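Local coordinates for molybdopterin-guanine dinucleotide biosynthesis protein B (MobB) (Archaeoglobus fulgidus, PDB 2F1R) that probably binds GTP and is thought to take part in the biosynthesis of the molybdopterin-guanine dinucleotide cofactor, at residues L5-T10 / T16-R21; I25-E28 / R32-V35. One frame throughout, in Å; residues are numbered along the deposited sequence.

How the contacts relate
The two contacts illustrate how one helix can be fixed to a parallel sheet at successive points along its length. Contact 1 sets the early part of helix 12-28 against strand 4-9; contact 2 sets residues 25-28, late in the same helix, against strand 33-37, the next strand in the chain. Their centres lie about 13 Å apart, yet they meet directly, with I19 CG2 of contact 1 packed 3.7 Å from V35 CG2 of contact 2. Contact 1 lies beside the probable nucleotide-binding loop, a Walker A-like pattern including G9 and T16, whereas contact 2 closes the far end of the unit. The second subunit touches both.

Contact 1: L5-T10 / T16-R21; sequences LSIVGT and TTLITR
I7 of the strand and the pair L18 and I19 of the helix meet as branched aliphatic groups, and the two branches of I7 divide the work. CG1 faces I19, lying 4.0 Å from I19 CG1 and 4.1 Å from I19 CD1, whereas CG2 goes to the neighbouring leucine, with I7 CG2 4.2 Å from L18 CD2. The division follows from the first torsion of I7: CG1 stands beside the backbone N and opposite the carbonyl carbon (chi1 -54°), and CG2 takes the position opposite N, so the branches spread toward successive helix residues.

The isoleucines do not meet end-on. They lie side by side, pointing opposite ways, CG1 alongside CG1, and the ethyl arm of I19 is extended (chi2 167°), which brings its CD1 up to the same methylene of I7. No hydrogen bond joins the segments: the meeting is purely apolar and buries a modest 126 Å², with the I7 and I19 CA atoms 8.1 Å apart.

A Walker A-like pattern runs from G9 at the strand end to G14, K15 and T16 in the first turns of the helix, and the contact lies within a strand-loop-helix unit that, as in other P-loop proteins, probably holds nucleotide phosphates. Around it, I7 and I19 both rest on I100 of strand 98-102, while L18 reaches V114 of strand 111-114 and I152 of helix 149-160. Strand 4-9 lies between those two strands in the parallel sheet, with helix 12-28 packed against its face.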
loop_
_atom_site.group_PDB
_atom_site.type_symbol
_atom_site.label_atom_id
_atom_site.label_comp_id
_atom_site.label_asym_id
_atom_site.label_seq_id
_atom_site.Cartn_x
_atom_site.Cartn_y
_atom_site.Cartn_z
ATOM N N LEU A 5 -12.601 -2.991 14.457
ATOM C CA LEU A 5 -12.349 -3.431 15.804
ATOM C C LEU A 5 -10.904 -3.152 16.199
ATOM O O LEU A 5 -9.952 -3.623 15.519
ATOM C CB LEU A 5 -12.600 -4.931 15.890
ATOM C CG LEU A 5 -12.506 -5.673 17.200
ATOM C CD1 LEU A 5 -13.597 -5.228 18.133
ATOM C CD2 LEU A 5 -12.565 -7.158 16.943
ATOM N N SER A 6 -10.717 -2.451 17.315
ATOM C CA SER A 6 -9.368 -2.248 17.835
ATOM C C SER A 6 -8.887 -3.311 18.804
ATOM O O SER A 6 -9.615 -3.707 19.721
ATOM C CB SER A 6 -9.310 -0.925 18.571
ATOM O OG SER A 6 -9.651 0.102 17.679
ATOM N N ILE A 7 -7.631 -3.719 18.665
ATOM C CA ILE A 7 -7.027 -4.617 19.633
ATOM C C ILE A 7 -6.056 -3.736 20.409
ATOM O O ILE A 7 -5.046 -3.306 19.878
ATOM C CB ILE A 7 -6.316 -5.845 18.954
ATOM C CG1 ILE A 7 -7.268 -6.582 18.010
ATOM C CG2 ILE A 7 -5.657 -6.834 19.974
ATOM C CD1 ILE A 7 -8.558 -7.117 18.635
ATOM N N VAL A 8 -6.390 -3.444 21.664
ATOM C CA VAL A 8 -5.636 -2.518 22.445
ATOM C C VAL A 8 -5.067 -3.218 23.692
ATOM O O VAL A 8 -5.505 -4.324 24.052
ATOM C CB VAL A 8 -6.470 -1.288 22.873
ATOM C CG1 VAL A 8 -7.066 -0.555 21.616
ATOM C CG2 VAL A 8 -7.562 -1.686 23.899
ATOM N N GLY A 9 -4.099 -2.551 24.337
ATOM C CA GLY A 9 -3.682 -2.961 25.660
ATOM C C GLY A 9 -2.199 -2.754 25.950
ATOM O O GLY A 9 -1.525 -2.012 25.245
ATOM N N THR A 10 -1.706 -3.460 26.965
ATOM C CA THR A 10 -0.398 -3.176 27.538
ATOM C C THR A 10 0.782 -3.994 27.000
ATOM O O THR A 10 1.955 -3.647 27.241
ATOM C CB THR A 10 -0.439 -3.299 29.084
ATOM O OG1 THR A 10 -0.793 -4.641 29.435
ATOM C CG2 THR A 10 -1.449 -2.284 29.678
ATOM N N THR A 16 -0.062 -8.491 18.961
ATOM C CA THR A 16 0.350 -8.958 17.628
ATOM C C THR A 16 0.137 -10.450 17.568
ATOM O O THR A 16 -0.331 -10.953 16.571
ATOM C CB THR A 16 1.833 -8.564 17.293
ATOM O OG1 THR A 16 2.024 -7.165 17.524
ATOM C CG2 THR A 16 2.207 -8.872 15.824
ATOM N N THR A 17 0.440 -11.164 18.654
ATOM C CA THR A 17 0.227 -12.608 18.717
ATOM C C THR A 17 -1.246 -13.017 18.652
ATOM O O THR A 17 -1.593 -13.963 17.963
ATOM C CB THR A 17 0.926 -13.207 19.978
ATOM O OG1 THR A 17 2.321 -13.292 19.704
ATOM C CG2 THR A 17 0.401 -14.621 20.343
ATOM N N LEU A 18 -2.111 -12.345 19.406
ATOM C CA LEU A 18 -3.517 -12.635 19.310
ATOM C C LEU A 18 -4.015 -12.466 17.846
ATOM O O LEU A 18 -4.785 -13.297 17.361
ATOM C CB LEU A 18 -4.286 -11.686 20.242
ATOM C CG LEU A 18 -5.778 -11.961 20.299
ATOM C CD1 LEU A 18 -6.088 -13.323 20.890
ATOM C CD2 LEU A 18 -6.429 -10.846 21.075
ATOM N N ILE A 19 -3.617 -11.368 17.180
ATOM C CA ILE A 19 -4.065 -11.081 15.770
ATOM C C ILE A 19 -3.657 -12.210 14.821
ATOM O O ILE A 19 -4.501 -12.769 14.112
ATOM C CB ILE A 19 -3.611 -9.662 15.269
ATOM C CG1 ILE A 19 -4.351 -8.584 16.068
ATOM C CG2 ILE A 19 -3.909 -9.403 13.750
ATOM C CD1 ILE A 19 -3.771 -7.199 15.890
ATOM N N THR A 20 -2.405 -12.649 14.916
ATOM C CA THR A 20 -1.891 -13.620 13.953
ATOM C C THR A 20 -2.441 -15.035 14.212
ATOM O O THR A 20 -2.761 -15.754 13.268
ATOM C CB THR A 20 -0.358 -13.626 13.868
ATOM O OG1 THR A 20 0.152 -14.079 15.112
ATOM C CG2 THR A 20 0.165 -12.237 13.570
ATOM N N ARG A 21 -2.581 -15.416 15.482
ATOM C CA ARG A 21 -3.233 -16.678 15.832
ATOM C C ARG A 21 -4.700 -16.697 15.446
ATOM O O ARG A 21 -5.200 -17.707 15.006
ATOM C CB ARG A 21 -3.064 -16.984 17.337
ATOM C CG ARG A 21 -1.647 -17.512 17.654
ATOM C CD ARG A 21 -1.532 -18.081 19.088
ATOM N NE ARG A 21 -1.979 -17.062 20.044
ATOM C CZ ARG A 21 -2.103 -17.206 21.370
ATOM N NH1 ARG A 21 -1.781 -18.362 21.989
ATOM N NH2 ARG A 21 -2.573 -16.158 22.075
#

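Contact 2: I25-E28 / R32-V35; sequences ILRE and RVAV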
loop_
_atom_site.group_PDB
_atom_site.type_symbol
_atom_site.label_atom_id
_atom_site.label_comp_id
_atom_site.label_asym_id
_atom_site.label_seq_id
_atom_site.Cartn_x
_atom_site.Cartn_y
_atom_site.Cartn_z
ATOM N N ILE A 25 -8.272 -18.608 11.454
ATOM C CA ILE A 25 -9.682 -18.931 11.717
ATOM C C ILE A 25 -10.644 -17.914 11.079
ATOM O O ILE A 25 -11.643 -18.294 10.454
ATOM C CB ILE A 25 -10.026 -19.033 13.243
ATOM C CG1 ILE A 25 -9.252 -20.136 13.948
ATOM C CG2 ILE A 25 -11.515 -19.337 13.431
ATOM C CD1 ILE A 25 -7.969 -19.715 14.514
ATOM N N LEU A 26 -10.368 -16.624 11.261
ATOM C CA LEU A 26 -11.202 -15.583 10.638
ATOM C C LEU A 26 -11.268 -15.787 9.115
ATOM O O LEU A 26 -12.340 -15.760 8.538
ATOM C CB LEU A 26 -10.675 -14.167 10.964
ATOM C CG LEU A 26 -10.611 -13.874 12.451
ATOM C CD1 LEU A 26 -9.710 -12.633 12.806
ATOM C CD2 LEU A 26 -12.033 -13.786 13.084
ATOM N N ARG A 27 -10.108 -15.997 8.492
ATOM C CA ARG A 27 -9.996 -16.212 7.041
ATOM C C ARG A 27 -10.655 -17.512 6.518
ATOM O O ARG A 27 -11.254 -17.511 5.440
ATOM C CB ARG A 27 -8.545 -16.181 6.617
ATOM C CG ARG A 27 -7.789 -14.837 6.839
ATOM C CD ARG A 27 -8.321 -13.621 6.059
ATOM N NE ARG A 27 -8.769 -13.942 4.704
ATOM C CZ ARG A 27 -7.964 -14.243 3.694
ATOM N NH1 ARG A 27 -6.652 -14.260 3.873
ATOM N NH2 ARG A 27 -8.469 -14.514 2.508
ATOM N N GLU A 28 -10.569 -18.610 7.268
ATOM C CA GLU A 28 -11.290 -19.854 6.870
ATOM C C GLU A 28 -12.788 -19.647 6.669
ATOM O O GLU A 28 -13.405 -20.346 5.866
ATOM C CB GLU A 28 -10.993 -21.030 7.802
ATOM C CG GLU A 28 -9.669 -21.782 7.443
ATOM C CD GLU A 28 -8.645 -20.940 6.599
ATOM O OE1 GLU A 28 -7.645 -20.414 7.186
ATOM O OE2 GLU A 28 -8.851 -20.819 5.338
ATOM N N ARG A 32 -12.588 -11.504 4.366
ATOM C CA ARG A 32 -11.509 -10.594 3.942
ATOM C C ARG A 32 -11.132 -9.686 5.113
ATOM O O ARG A 32 -11.956 -8.898 5.537
ATOM C CB ARG A 32 -11.998 -9.649 2.786
ATOM C CG ARG A 32 -12.031 -10.218 1.362
ATOM C CD ARG A 32 -12.570 -9.130 0.316
ATOM N NE ARG A 32 -11.697 -7.929 0.071
ATOM C CZ ARG A 32 -10.426 -7.971 -0.308
ATOM N NH1 ARG A 32 -9.789 -9.121 -0.445
ATOM N NH2 ARG A 32 -9.791 -6.850 -0.554
ATOM N N VAL A 33 -9.888 -9.780 5.618
ATOM C CA VAL A 33 -9.463 -8.981 6.771
ATOM C C VAL A 33 -8.287 -8.012 6.488
ATOM O O VAL A 33 -7.316 -8.347 5.804
ATOM C CB VAL A 33 -9.178 -9.865 8.010
ATOM C CG1 VAL A 33 -8.980 -8.986 9.257
ATOM C CG2 VAL A 33 -10.292 -10.940 8.260
ATOM N N ALA A 34 -8.360 -6.811 7.030
ATOM C CA ALA A 34 -7.178 -5.928 6.997
ATOM C C ALA A 34 -6.829 -5.487 8.420
ATOM O O ALA A 34 -7.724 -5.328 9.243
ATOM C CB ALA A 34 -7.406 -4.737 6.118
ATOM N N VAL A 35 -5.535 -5.374 8.704
ATOM C CA VAL A 35 -4.990 -4.857 9.983
ATOM C C VAL A 35 -4.308 -3.496 9.780
ATOM O O VAL A 35 -3.457 -3.346 8.862
ATOM C CB VAL A 35 -4.010 -5.842 10.599
ATOM C CG1 VAL A 35 -3.298 -5.254 11.847
ATOM C CG2 VAL A 35 -4.719 -7.161 10.920
#
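The beta-alpha-beta crossover of strand 4-9, helix 12-28 and strand 33-37 is closed here by L26 and R27, late in the helix, meeting V33 at the start of the returning strand. The CA atoms of R27 and R32 come to 6.6 Å.

One methyl group does most of the touching. V33 CG2 lies 4.0 Å from R27 CD and 4.2 Å from L26 CB, against the root of the leucine and the aliphatic stem of the arginine. With CG1 anti to the backbone N (chi1 -170°), CG2 falls beside that N and turns to the helix. The arginine folds to it, bending at chi2 (-63°) and again at chi3 (-38°), which carries CD over the strand start and NE to 4.4 Å from R32 CA. The R27 and V33 side chains pass alongside one another, head to tail, and the guanidinium is turned obliquely to the R32 backbone.

V33 also packs on M23, L98 and I100, and a strand of the second subunit pairs in parallel with A34 and V35.

Chemically, R27 serves in two ways: its methylene stem lines the apolar packing, while its NE is hydrogen-bonded to L31 O in the connecting turn. The bent side chain thus joins late helix to turn, with a weak further link from NH1 to G60 O of the second subunit. The like charges stay 6.3 Å apart from R27 NH2 to R32 NH1, and R32 turns to Y96 in a cation-pi contact and weakly to D95, which probably eases their repulsion.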